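Fructose-bisphosphate aldolase (Slackia heliotrinireducens, PDB 4MOZ) is an aldolase of the DeoC/LacD family, folded as a closed beta/alpha barrel of eight parallel strands. Local coordinates at residues A195-V200 against V209-P214; G35-F40 against I172-I177; V250-L255 against D299-V304; E224-A229 against L238-G243; G82-I87 against L129-N134. All coordinates share one frame; numbering follows the deposited sequence.

Contact 1 (A195-V200 against V209-P214); sequences AGAAGV and VKVNPP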
# COMPACT_ATOMS: atom_id res chain seq x y z
N ALA C 195 -8.82 28.27 -13.35
CA ALA C 195 -9.86 27.67 -14.18
C ALA C 195 -9.69 26.15 -14.29
O ALA C 195 -10.67 25.40 -14.20
CB ALA C 195 -9.90 28.32 -15.55
N GLY C 196 -8.44 25.72 -14.48
CA GLY C 196 -8.11 24.29 -14.53
C GLY C 196 -8.51 23.56 -13.26
O GLY C 196 -9.16 22.51 -13.31
N ALA C 197 -8.14 24.15 -12.12
CA ALA C 197 -8.46 23.61 -10.80
C ALA C 197 -9.97 23.47 -10.62
O ALA C 197 -10.45 22.45 -10.14
CB ALA C 197 -7.87 24.49 -9.72
N ALA C 198 -10.71 24.51 -11.02
CA ALA C 198 -12.16 24.51 -10.92
C ALA C 198 -12.80 23.39 -11.75
O ALA C 198 -13.73 22.74 -11.29
CB ALA C 198 -12.72 25.86 -11.33
N GLY C 199 -12.28 23.17 -12.96
CA GLY C 199 -12.78 22.11 -13.84
C GLY C 199 -12.53 20.70 -13.31
O GLY C 199 -13.36 19.80 -13.50
N VAL C 200 -11.40 20.50 -12.65
CA VAL C 200 -11.06 19.20 -12.07
C VAL C 200 -12.08 18.80 -11.00
O VAL C 200 -12.53 17.65 -10.96
CB VAL C 200 -9.62 19.17 -11.50
CG1 VAL C 200 -9.39 17.93 -10.64
CG2 VAL C 200 -8.61 19.24 -12.63
N VAL C 209 -16.24 23.85 -5.09
CA VAL C 209 -14.79 23.91 -5.22
C VAL C 209 -14.28 25.23 -4.67
O VAL C 209 -14.77 26.31 -5.03
CB VAL C 209 -14.31 23.68 -6.68
CG1 VAL C 209 -15.00 24.63 -7.66
CG2 VAL C 209 -12.80 23.80 -6.78
N LYS C 210 -13.30 25.15 -3.77
CA LYS C 210 -12.65 26.33 -3.23
C LYS C 210 -11.31 26.55 -3.92
O LYS C 210 -10.45 25.68 -3.91
CB LYS C 210 -12.51 26.21 -1.69
CG LYS C 210 -11.40 27.02 -1.03
CD LYS C 210 -11.48 28.52 -1.25
CE LYS C 210 -10.40 29.22 -0.43
NZ LYS C 210 -9.63 30.24 -1.20
N VAL C 211 -11.16 27.72 -4.54
CA VAL C 211 -9.92 28.08 -5.24
C VAL C 211 -9.41 29.42 -4.73
O VAL C 211 -10.13 30.15 -4.06
CB VAL C 211 -10.13 28.18 -6.78
CG1 VAL C 211 -10.45 26.82 -7.39
CG2 VAL C 211 -11.21 29.20 -7.13
N ASN C 212 -8.16 29.74 -5.05
CA ASN C 212 -7.63 31.08 -4.84
C ASN C 212 -8.21 32.04 -5.86
O ASN C 212 -8.56 31.62 -6.97
CB ASN C 212 -6.11 31.08 -4.98
CG ASN C 212 -5.41 30.49 -3.77
OD1 ASN C 212 -5.77 30.79 -2.63
ND2 ASN C 212 -4.40 29.66 -4.02
N PRO C 213 -8.32 33.33 -5.50
CA PRO C 213 -8.65 34.30 -6.54
C PRO C 213 -7.49 34.41 -7.54
O PRO C 213 -6.33 34.43 -7.13
CB PRO C 213 -8.83 35.62 -5.77
CG PRO C 213 -8.07 35.42 -4.49
CD PRO C 213 -8.21 33.96 -4.17
N PRO C 214 -7.80 34.42 -8.85
CA PRO C 214 -6.75 34.63 -9.85
C PRO C 214 -6.24 36.07 -9.85
O PRO C 214 -6.97 36.97 -9.47
CB PRO C 214 -7.45 34.32 -11.18
CG PRO C 214 -8.90 34.56 -10.90
CD PRO C 214 -9.11 34.17 -9.47
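V209 and V211 lie against the alanine pair A197 and A198, where valine methyls pack on the alanine methyls and on the helix backbone. CG1 of V211 stands 4.2 Å from CB of A197 and 4.3 Å from N of A198, so a single valine branch meets both alanines. Its rotamer explains this: with chi1 at -66°, CG1 is anti to the carbonyl carbon. V209 uses both branches, mainly on A198. Its CG2 comes within 4.2 Å of CA of A198, and its CG1 is 4.5 Å from CB of the same residue. Consistent with the small alanine side chain, CA of A198 and CA of V209 are 6.3 Å apart.

This is the return half of a beta-alpha-beta unit in the barrel: strand 172-177 leads into helix 191-204, which leads back to strand 208-210, and the contact holds the helix on the outside of the strand it precedes.

K210, between the two valines, sends NZ to O of V211 at 2.9 Å, approaching from above the carbonyl plane, 60° out of it. In the next shell, backbone hydrogen bonds tie V209 to G237 and V239, and K210 to L175 and I177, which fixes the strand between its sheet neighbours. I194 on the same helix adds to the apolar cover of V211, while A195 packs on N50 and V200 on L49, both of a second subunit.

Contact 2 (G35-F40 against I172-I177); sequences GRLMLF and IVVLWI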
# COMPACT_ATOMS: atom_id res chain seq x y z
N GLY C 35 -28.72 28.31 -1.75
CA GLY C 35 -27.91 27.83 -2.87
C GLY C 35 -26.51 28.43 -2.87
O GLY C 35 -25.70 28.14 -3.75
N ARG C 36 -26.23 29.26 -1.87
CA ARG C 36 -24.92 29.92 -1.74
C ARG C 36 -24.20 29.38 -0.51
O ARG C 36 -24.82 29.15 0.53
CB ARG C 36 -25.09 31.43 -1.61
CG ARG C 36 -25.69 32.12 -2.83
CD ARG C 36 -24.65 32.90 -3.61
NE ARG C 36 -25.27 33.76 -4.62
CZ ARG C 36 -25.61 35.03 -4.44
NH1 ARG C 36 -25.38 35.64 -3.28
NH2 ARG C 36 -26.17 35.70 -5.44
N LEU C 37 -22.89 29.18 -0.62
CA LEU C 37 -22.13 28.61 0.49
C LEU C 37 -21.25 29.63 1.20
O LEU C 37 -20.27 30.13 0.62
CB LEU C 37 -21.29 27.41 0.04
CG LEU C 37 -20.49 26.68 1.14
CD1 LEU C 37 -21.41 25.99 2.14
CD2 LEU C 37 -19.51 25.68 0.54
N MSE C 38 -21.60 29.93 2.45
CA MSE C 38 -20.74 30.71 3.33
C MSE C 38 -20.00 29.72 4.22
O MSE C 38 -20.59 29.14 5.14
CB MSE C 38 -21.57 31.69 4.17
CG MSE C 38 -20.76 32.74 4.93
SE MSE C 38 -19.65 31.99 6.36
CE MSE C 38 -19.13 33.65 7.26
N LEU C 39 -18.71 29.52 3.94
CA LEU C 39 -17.90 28.55 4.66
C LEU C 39 -16.95 29.22 5.65
O LEU C 39 -16.13 30.06 5.27
CB LEU C 39 -17.12 27.66 3.68
CG LEU C 39 -16.27 26.51 4.26
CD1 LEU C 39 -16.28 25.30 3.34
CD2 LEU C 39 -14.84 26.95 4.56
N PHE C 40 -17.08 28.85 6.92
CA PHE C 40 -16.17 29.31 7.96
C PHE C 40 -15.08 28.24 8.15
O PHE C 40 -15.33 27.16 8.69
CB PHE C 40 -16.95 29.59 9.25
CG PHE C 40 -16.10 30.02 10.42
CD1 PHE C 40 -14.98 30.83 10.25
CD2 PHE C 40 -16.46 29.65 11.72
CE1 PHE C 40 -14.21 31.23 11.33
CE2 PHE C 40 -15.70 30.05 12.81
CZ PHE C 40 -14.58 30.84 12.62
N ILE C 172 -22.63 16.40 1.36
CA ILE C 172 -22.08 17.28 0.34
C ILE C 172 -20.55 17.22 0.38
O ILE C 172 -19.97 16.77 1.38
CB ILE C 172 -22.59 18.74 0.44
CG1 ILE C 172 -22.01 19.45 1.66
CG2 ILE C 172 -24.12 18.77 0.45
CD1 ILE C 172 -21.91 20.95 1.49
N VAL C 173 -19.90 17.64 -0.70
CA VAL C 173 -18.44 17.62 -0.77
C VAL C 173 -17.87 18.94 -1.27
O VAL C 173 -18.23 19.40 -2.36
CB VAL C 173 -17.92 16.47 -1.65
CG1 VAL C 173 -16.39 16.44 -1.64
CG2 VAL C 173 -18.48 15.13 -1.19
N VAL C 174 -16.98 19.52 -0.48
CA VAL C 174 -16.23 20.70 -0.87
C VAL C 174 -14.77 20.30 -1.08
O VAL C 174 -14.14 19.74 -0.18
CB VAL C 174 -16.30 21.82 0.20
CG1 VAL C 174 -15.55 23.07 -0.27
CG2 VAL C 174 -17.75 22.16 0.55
N LEU C 175 -14.23 20.57 -2.26
CA LEU C 175 -12.82 20.34 -2.52
C LEU C 175 -12.06 21.65 -2.55
O LEU C 175 -12.44 22.58 -3.26
CB LEU C 175 -12.63 19.58 -3.84
CG LEU C 175 -13.21 18.17 -3.96
CD1 LEU C 175 -12.96 17.62 -5.35
CD2 LEU C 175 -12.62 17.24 -2.90
N TRP C 176 -11.00 21.73 -1.76
CA TRP C 176 -10.03 22.81 -1.88
C TRP C 176 -9.07 22.38 -2.94
O TRP C 176 -8.48 21.31 -2.84
CB TRP C 176 -9.26 22.99 -0.59
CG TRP C 176 -9.97 23.73 0.51
CD1 TRP C 176 -9.66 24.98 1.02
CD2 TRP C 176 -11.13 23.26 1.29
NE1 TRP C 176 -10.52 25.32 2.03
CE2 TRP C 176 -11.42 24.34 2.25
CE3 TRP C 176 -11.91 22.12 1.30
CZ2 TRP C 176 -12.47 24.24 3.16
CZ3 TRP C 176 -12.97 22.03 2.21
CH2 TRP C 176 -13.24 23.07 3.13
N ILE C 177 -8.90 23.18 -3.97
CA ILE C 177 -7.94 22.81 -5.01
C ILE C 177 -6.93 23.92 -5.24
O ILE C 177 -7.24 24.95 -5.84
CB ILE C 177 -8.63 22.36 -6.32
CG1 ILE C 177 -9.61 21.21 -6.04
CG2 ILE C 177 -7.57 21.93 -7.33
CD1 ILE C 177 -10.12 20.47 -7.26
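Strand 37-40, bearing L37 and L39, and strand 172-177, bearing V174 and W176, pass each other at 11.5 Å between axes, their N-to-C directions 65° apart. The nearest CA atoms, those of L39 and V174, are 9.7 Å apart. Such a separation is far too wide for backbone pairing, so side chains alone span it.

L37 and V174 reach toward each other tip to tip, CD2 of L37 lying 3.9 Å from CG2 of V174. L39 extends with CG anti to the backbone N (chi1 -176°), and its CD1 serves two partners. It lies 3.8 Å from CH2 of W176 and 4.3 Å from CG1 of V174. The other branch, CD2 of L39, comes within 3.9 Å of CZ2 of W176, so the leucine fork meets the benzo end of the indole, which approaches from the opposite direction. All four residues are buried, and the contact between them is wholly apolar.

In the eight-stranded order these are the first and fifth strands, hence the bridge runs through the barrel interior and not along its wall. The indole also has a cation-pi partner in K102. Strand 79-82, next to strand 37-41 in the sheet, contributes V79 beside L37 and L39, and A81 beside L39 and W176, while on the outer side V173 packs against helix 152-168.

Contact 3 (V250-L255 against D299-V304); sequences VFLQQL and DRALAV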
# COMPACT_ATOMS: atom_id res chain seq x y z
N VAL C 250 -12.83 46.79 1.66
CA VAL C 250 -12.19 46.21 0.48
C VAL C 250 -12.46 44.71 0.41
O VAL C 250 -12.78 44.17 -0.65
CB VAL C 250 -10.66 46.48 0.47
CG1 VAL C 250 -9.99 45.82 -0.73
CG2 VAL C 250 -10.39 47.98 0.48
N PHE C 251 -12.34 44.05 1.56
CA PHE C 251 -12.64 42.63 1.69
C PHE C 251 -14.07 42.30 1.25
O PHE C 251 -14.28 41.36 0.47
CB PHE C 251 -12.39 42.16 3.13
CG PHE C 251 -12.81 40.73 3.39
CD1 PHE C 251 -11.98 39.67 3.00
CD2 PHE C 251 -14.02 40.45 4.00
CE1 PHE C 251 -12.37 38.36 3.23
CE2 PHE C 251 -14.41 39.14 4.23
CZ PHE C 251 -13.58 38.09 3.85
N LEU C 252 -15.04 43.07 1.75
CA LEU C 252 -16.44 42.81 1.45
C LEU C 252 -16.78 43.12 -0.00
O LEU C 252 -17.68 42.52 -0.58
CB LEU C 252 -17.36 43.57 2.42
CG LEU C 252 -17.32 43.16 3.90
CD1 LEU C 252 -17.87 44.26 4.79
CD2 LEU C 252 -18.06 41.85 4.15
N GLN C 253 -16.03 44.06 -0.58
CA GLN C 253 -16.14 44.41 -2.00
C GLN C 253 -15.59 43.30 -2.89
O GLN C 253 -16.15 43.02 -3.95
CB GLN C 253 -15.43 45.74 -2.29
CG GLN C 253 -15.60 46.26 -3.72
CD GLN C 253 -17.02 46.70 -4.04
OE1 GLN C 253 -17.58 47.57 -3.38
NE2 GLN C 253 -17.60 46.11 -5.08
N GLN C 254 -14.49 42.68 -2.47
CA GLN C 254 -13.94 41.54 -3.20
C GLN C 254 -14.95 40.40 -3.27
O GLN C 254 -15.20 39.86 -4.34
CB GLN C 254 -12.66 41.04 -2.54
CG GLN C 254 -11.44 41.92 -2.79
CD GLN C 254 -10.18 41.36 -2.14
OE1 GLN C 254 -10.11 40.18 -1.82
NE2 GLN C 254 -9.18 42.22 -1.96
N LEU C 255 -15.55 40.06 -2.12
CA LEU C 255 -16.53 38.98 -2.04
C LEU C 255 -17.75 39.26 -2.91
O LEU C 255 -18.30 38.35 -3.53
CB LEU C 255 -16.97 38.75 -0.59
CG LEU C 255 -15.93 38.29 0.44
CD1 LEU C 255 -16.64 37.85 1.71
CD2 LEU C 255 -15.04 37.17 -0.08
N ASP C 299 -22.14 48.50 1.16
CA ASP C 299 -22.39 49.54 2.16
C ASP C 299 -23.24 49.08 3.33
O ASP C 299 -22.93 49.38 4.48
CB ASP C 299 -23.03 50.78 1.51
CG ASP C 299 -22.04 51.61 0.71
OD1 ASP C 299 -20.81 51.41 0.85
OD2 ASP C 299 -22.49 52.48 -0.06
N ARG C 300 -24.31 48.34 3.04
CA ARG C 300 -25.17 47.84 4.11
C ARG C 300 -24.51 46.71 4.88
O ARG C 300 -24.73 46.56 6.09
CB ARG C 300 -26.55 47.42 3.58
CG ARG C 300 -27.61 47.46 4.68
CD ARG C 300 -28.96 46.91 4.27
NE ARG C 300 -29.79 46.77 5.47
CZ ARG C 300 -30.97 46.17 5.53
NH1 ARG C 300 -31.51 45.64 4.44
NH2 ARG C 300 -31.62 46.11 6.68
N ALA C 301 -23.69 45.92 4.19
CA ALA C 301 -22.90 44.86 4.83
C ALA C 301 -21.87 45.46 5.78
O ALA C 301 -21.67 44.96 6.89
CB ALA C 301 -22.23 43.99 3.79
N LEU C 302 -21.23 46.54 5.35
CA LEU C 302 -20.24 47.25 6.16
C LEU C 302 -20.86 47.82 7.44
O LEU C 302 -20.22 47.83 8.49
CB LEU C 302 -19.57 48.36 5.33
CG LEU C 302 -18.40 49.11 5.96
CD1 LEU C 302 -17.30 48.16 6.44
CD2 LEU C 302 -17.84 50.13 4.98
N ALA C 303 -22.11 48.27 7.33
CA ALA C 303 -22.88 48.74 8.49
C ALA C 303 -23.11 47.62 9.50
O ALA C 303 -23.11 47.86 10.71
CB ALA C 303 -24.21 49.33 8.04
N VAL C 304 -23.32 46.40 9.00
CA VAL C 304 -23.44 45.22 9.85
C VAL C 304 -22.11 44.92 10.54
O VAL C 304 -22.06 44.68 11.74
CB VAL C 304 -23.93 43.98 9.07
CG1 VAL C 304 -23.87 42.73 9.94
CG2 VAL C 304 -25.35 44.19 8.56
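N of Q254 donates to O of V250 at 2.9 Å, a backbone bond of the helical turn that presents L252 to A301 and L302. The matching bond from N of A303 to O of D299, at 3.2 Å, belongs to the turn opposite. No hydrogen bond passes between the two segments; what joins them is one leucine branch. CD1 of L252 lies 4.1 Å from CA of L302 and 4.3 Å from C of A301, so it rests on the main chain of the second helix as much as on its side chains. From the same methyl, CB of A301 is 4.5 Å away and CD1 of L302 is 4.3 Å away. A chi1 of -66° places CG of L252 beside its own backbone N, and from there CD1 reaches the second helix. CA of L252 and CA of L302 are 7.5 Å apart.

Helix 248-260 is one of the outer helices of the barrel, lying in sequence between strands 237-240 and 266-269, whereas helix 298-305 follows the last of the barrel strands. The contact thus attaches a late helix to the barrel's outer layer. I291 of helix 278-294 touches both L252 and A301 and extends the apolar cluster.

Further out, F251 turns inward to T269 of strand 266-269, with CG of L255 4.1 Å above one face of its ring, offset toward the rim. On the late helix, NE of R300 forms a salt bridge with OE1 of E309, and V304 packs against Y296 and F311.

Contact 4 (E224-A229 against L238-G243); sequences ENLAVA and LVCAGG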
# COMPACT_ATOMS: atom_id res chain seq x y z
N GLU C 224 -13.15 39.28 -13.02
CA GLU C 224 -13.46 38.96 -14.42
C GLU C 224 -12.78 37.66 -14.85
O GLU C 224 -13.39 36.85 -15.56
CB GLU C 224 -13.09 40.12 -15.34
CG GLU C 224 -14.06 41.29 -15.27
CD GLU C 224 -13.61 42.49 -16.07
OE1 GLU C 224 -12.41 42.58 -16.43
OE2 GLU C 224 -14.46 43.37 -16.34
N ASN C 225 -11.54 37.48 -14.42
CA ASN C 225 -10.80 36.23 -14.64
C ASN C 225 -11.44 35.03 -13.95
O ASN C 225 -11.46 33.93 -14.51
CB ASN C 225 -9.34 36.39 -14.20
CG ASN C 225 -8.46 37.03 -15.26
OD1 ASN C 225 -8.64 36.78 -16.46
ND2 ASN C 225 -7.50 37.84 -14.84
N LEU C 226 -11.98 35.25 -12.75
CA LEU C 226 -12.69 34.22 -11.99
C LEU C 226 -13.94 33.69 -12.69
O LEU C 226 -14.31 32.53 -12.51
CB LEU C 226 -13.04 34.73 -10.59
CG LEU C 226 -13.61 33.72 -9.58
CD1 LEU C 226 -12.60 32.63 -9.25
CD2 LEU C 226 -14.07 34.42 -8.31
N ALA C 227 -14.60 34.54 -13.48
CA ALA C 227 -15.78 34.14 -14.26
C ALA C 227 -15.51 32.93 -15.16
O ALA C 227 -16.37 32.06 -15.31
CB ALA C 227 -16.31 35.30 -15.08
N VAL C 228 -14.31 32.88 -15.74
CA VAL C 228 -13.89 31.75 -16.58
C VAL C 228 -13.83 30.45 -15.76
O VAL C 228 -14.23 29.39 -16.24
CB VAL C 228 -12.54 32.05 -17.26
CG1 VAL C 228 -12.03 30.85 -18.04
CG2 VAL C 228 -12.68 33.25 -18.19
N ALA C 229 -13.33 30.55 -14.53
CA ALA C 229 -13.24 29.41 -13.63
C ALA C 229 -14.62 28.93 -13.18
O ALA C 229 -14.87 27.72 -13.11
CB ALA C 229 -12.37 29.74 -12.43
N LEU C 238 -18.48 27.27 -7.35
CA LEU C 238 -17.15 27.75 -7.02
C LEU C 238 -17.22 28.71 -5.83
O LEU C 238 -18.03 29.63 -5.82
CB LEU C 238 -16.50 28.43 -8.23
CG LEU C 238 -15.12 29.07 -8.06
CD1 LEU C 238 -14.39 29.06 -9.39
CD2 LEU C 238 -15.20 30.48 -7.48
N VAL C 239 -16.37 28.48 -4.84
CA VAL C 239 -16.25 29.43 -3.74
C VAL C 239 -14.83 29.98 -3.73
O VAL C 239 -13.88 29.28 -4.07
CB VAL C 239 -16.67 28.87 -2.36
CG1 VAL C 239 -18.03 28.17 -2.46
CG2 VAL C 239 -15.64 27.92 -1.80
N CYS C 240 -14.71 31.24 -3.36
CA CYS C 240 -13.42 31.89 -3.39
C CYS C 240 -13.11 32.51 -2.02
O CYS C 240 -13.75 32.17 -1.02
CB CYS C 240 -13.42 32.95 -4.49
SG CYS C 240 -11.78 33.35 -5.10
N ALA C 241 -12.12 33.39 -1.98
CA ALA C 241 -11.72 34.06 -0.75
C ALA C 241 -11.30 35.51 -1.00
O ALA C 241 -10.76 35.83 -2.06
CB ALA C 241 -10.60 33.29 -0.06
N GLY C 242 -11.57 36.38 -0.03
CA GLY C 242 -11.03 37.73 -0.05
C GLY C 242 -9.67 37.76 0.64
O GLY C 242 -9.31 36.82 1.35
N GLY C 243 -8.92 38.84 0.42
CA GLY C 243 -7.60 39.03 1.04
C GLY C 243 -7.69 39.14 2.55
O GLY C 243 -8.59 39.79 3.08
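Apolar contacts from L226 and A229 to L238 and C240 join the two segments; no hydrogen bond crosses. The two leucines cross obliquely, with CD1 of L226 3.8 Å from CD2 of L238. The second branches also reach further: CD1 of L238 sits 3.7 Å from CB of A229, and CD2 of L226 lies 4.1 Å from SG of C240. The forks therefore interlock, L238 being shared by L226 and A229 while L226 also reaches C240. In both leucines CG is anti to the backbone N, which carries the branched ends into the gap between helix and strand.

Polar bonds are confined to each segment and its surroundings. SG of C240 accepts a weak hydrogen bond from N of A241 at 3.1 Å, bent to 141° at the hydrogen. N225 is held by its ND2, which reaches O of V215 and OG1 of T217 in the loop ahead of the helix. Backbone bonds join L238 to S265 and C240 to A268, setting the strand against the next one in the sheet.

Around the apolar layer, A229 also packs on I194 and A198 of the preceding helix, Q258 lies against L226 and C240, and V228 touches N50 of a second subunit. The helix and strand axes approach to 10.1 Å with their directions 147° apart, close to antiparallel. That is the arrangement expected of a beta-alpha-beta unit in a TIM barrel, here strand 208-210, helix 222-232 and strand 237-240, with the helix layered outside the sheet.

Contact 5 (G82-I87 against L129-N134); sequences GQRGLI and LAMRDN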
# COMPACT_ATOMS: atom_id res chain seq x y z
N GLY C 82 -13.85 21.91 9.79
CA GLY C 82 -12.73 21.57 10.68
C GLY C 82 -12.42 20.08 10.69
O GLY C 82 -13.21 19.27 10.19
N GLN C 83 -11.27 19.73 11.27
CA GLN C 83 -10.88 18.32 11.40
C GLN C 83 -11.84 17.55 12.29
O GLN C 83 -12.47 18.13 13.19
CB GLN C 83 -9.45 18.20 11.95
CG GLN C 83 -8.36 18.60 10.97
CD GLN C 83 -8.07 20.09 10.98
OE1 GLN C 83 -8.60 20.84 11.82
NE2 GLN C 83 -7.22 20.54 10.06
N ARG C 84 -11.97 16.25 12.02
CA ARG C 84 -12.83 15.34 12.78
C ARG C 84 -12.60 15.46 14.29
O ARG C 84 -13.55 15.59 15.06
CB ARG C 84 -12.60 13.90 12.32
CG ARG C 84 -13.56 12.85 12.87
CD ARG C 84 -12.89 11.48 12.96
NE ARG C 84 -11.76 11.51 13.88
CZ ARG C 84 -11.84 11.26 15.19
NH1 ARG C 84 -13.00 10.91 15.74
NH2 ARG C 84 -10.76 11.35 15.95
N GLY C 85 -11.33 15.42 14.70
CA GLY C 85 -10.96 15.47 16.11
C GLY C 85 -11.37 16.75 16.80
O GLY C 85 -11.94 16.72 17.90
N LEU C 86 -11.08 17.88 16.15
CA LEU C 86 -11.42 19.20 16.66
C LEU C 86 -12.93 19.31 16.90
O LEU C 86 -13.36 19.71 17.99
CB LEU C 86 -10.96 20.28 15.68
CG LEU C 86 -11.35 21.73 15.96
CD1 LEU C 86 -10.61 22.28 17.17
CD2 LEU C 86 -11.10 22.58 14.73
N ILE C 87 -13.70 18.94 15.88
CA ILE C 87 -15.15 18.90 15.98
C ILE C 87 -15.62 17.97 17.11
O ILE C 87 -16.50 18.33 17.89
CB ILE C 87 -15.80 18.53 14.62
CG1 ILE C 87 -15.49 19.61 13.57
CG2 ILE C 87 -17.31 18.39 14.77
CD1 ILE C 87 -15.86 19.23 12.14
N LEU C 129 -19.10 8.96 9.79
CA LEU C 129 -20.44 8.39 9.83
C LEU C 129 -20.86 7.99 11.24
O LEU C 129 -22.01 8.19 11.63
CB LEU C 129 -20.53 7.17 8.91
CG LEU C 129 -20.98 7.33 7.45
CD1 LEU C 129 -20.48 8.61 6.80
CD2 LEU C 129 -20.56 6.11 6.63
N ALA C 130 -19.91 7.44 12.00
CA ALA C 130 -20.14 7.04 13.39
C ALA C 130 -20.45 8.26 14.25
O ALA C 130 -21.32 8.22 15.12
CB ALA C 130 -18.93 6.29 13.93
N MSE C 131 -19.73 9.34 13.98
CA MSE C 131 -19.92 10.58 14.71
C MSE C 131 -21.27 11.21 14.38
O MSE C 131 -21.97 11.70 15.27
CB MSE C 131 -18.77 11.52 14.40
CG MSE C 131 -18.54 12.57 15.44
SE MSE C 131 -16.81 13.42 15.19
CE MSE C 131 -17.41 15.24 15.31
N ARG C 132 -21.64 11.19 13.09
CA ARG C 132 -22.95 11.63 12.61
C ARG C 132 -24.08 10.87 13.30
O ARG C 132 -25.08 11.45 13.71
CB ARG C 132 -23.06 11.43 11.09
CG ARG C 132 -24.44 11.72 10.50
CD ARG C 132 -24.69 10.97 9.19
NE ARG C 132 -24.61 9.52 9.38
CZ ARG C 132 -24.67 8.62 8.41
NH1 ARG C 132 -24.80 8.98 7.14
NH2 ARG C 132 -24.59 7.33 8.71
N ASP C 133 -23.90 9.56 13.44
CA ASP C 133 -24.90 8.71 14.08
C ASP C 133 -24.86 8.82 15.60
O ASP C 133 -25.74 8.31 16.29
CB ASP C 133 -24.75 7.27 13.61
CG ASP C 133 -25.00 7.11 12.12
OD1 ASP C 133 -25.70 7.96 11.52
OD2 ASP C 133 -24.51 6.12 11.54
N ASN C 134 -23.84 9.50 16.12
CA ASN C 134 -23.75 9.79 17.55
C ASN C 134 -24.33 11.17 17.89
O ASN C 134 -24.21 11.65 19.01
CB ASN C 134 -22.30 9.66 18.04
CG ASN C 134 -22.20 9.57 19.56
OD1 ASN C 134 -23.08 9.03 20.23
ND2 ASN C 134 -21.11 10.09 20.11
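M131, modelled as selenomethionine, extends from helix 125-132 to R84 and I87. Its CB points to the other segment, and with chi1 at -158° CG continues outward, anti to the backbone N. SE makes the first sound contacts: it lies 4.0 Å from CG of R84 and 3.9 Å from O of R84, over the first turn of helix 84-90. The chain bends at chi3, and CE turns to I87, whose side chain that of M131 crosses at about a right angle. The modelled approach of CE to CG2 of I87 is shorter than carbons can sit, so the exact place of this methyl is doubtful, though I87 remains its neighbour. The nearest CA atoms, those of R84 and M131, are 8.8 Å apart, a gap spanned here by the long side chain of M131.

Of the R84 side chain, CG is what meets M131, beside the backbone O. Beyond CG its chain bends at chi3 (62°), and NH1 forms a salt bridge with D14 of a third subunit, so the same arginine lines an interface between chains. On the other helix, R132 grips the neighbouring D133 side-on: NE is 2.9 Å from OD1, and NH2 is 3.1 Å from OD2. NH1 of R132 pairs with E169.

Both helices belong to the outer layer of the barrel. V136, just before strand 138-145, packs on I87 and M131, Y99 and V101 of strand 99-102 touch I87, and A13 of the third subunit packs on M131.

In the fold
Contact 2 is the innermost, its centre about 4 Å from that of the chain, and it spans the barrel interior between strands. Contacts 1 and 4 lie one layer out and join helix to strand in successive beta-alpha-beta units. They touch where the backbones of strands 208-210 and 237-240 pair, and contact 1 meets contact 2 through the backbone of K210, with L175 and I177. Contacts 3 and 5 join helix to helix in the outer layer, on opposite sides of the chain's centre. No hydrogen bond crosses any of the five interfaces, and apolar side chains dominate. Salt bridges flank the outer pair, at contact 5 also to another subunit, while contact 2 has a cation-pi partner.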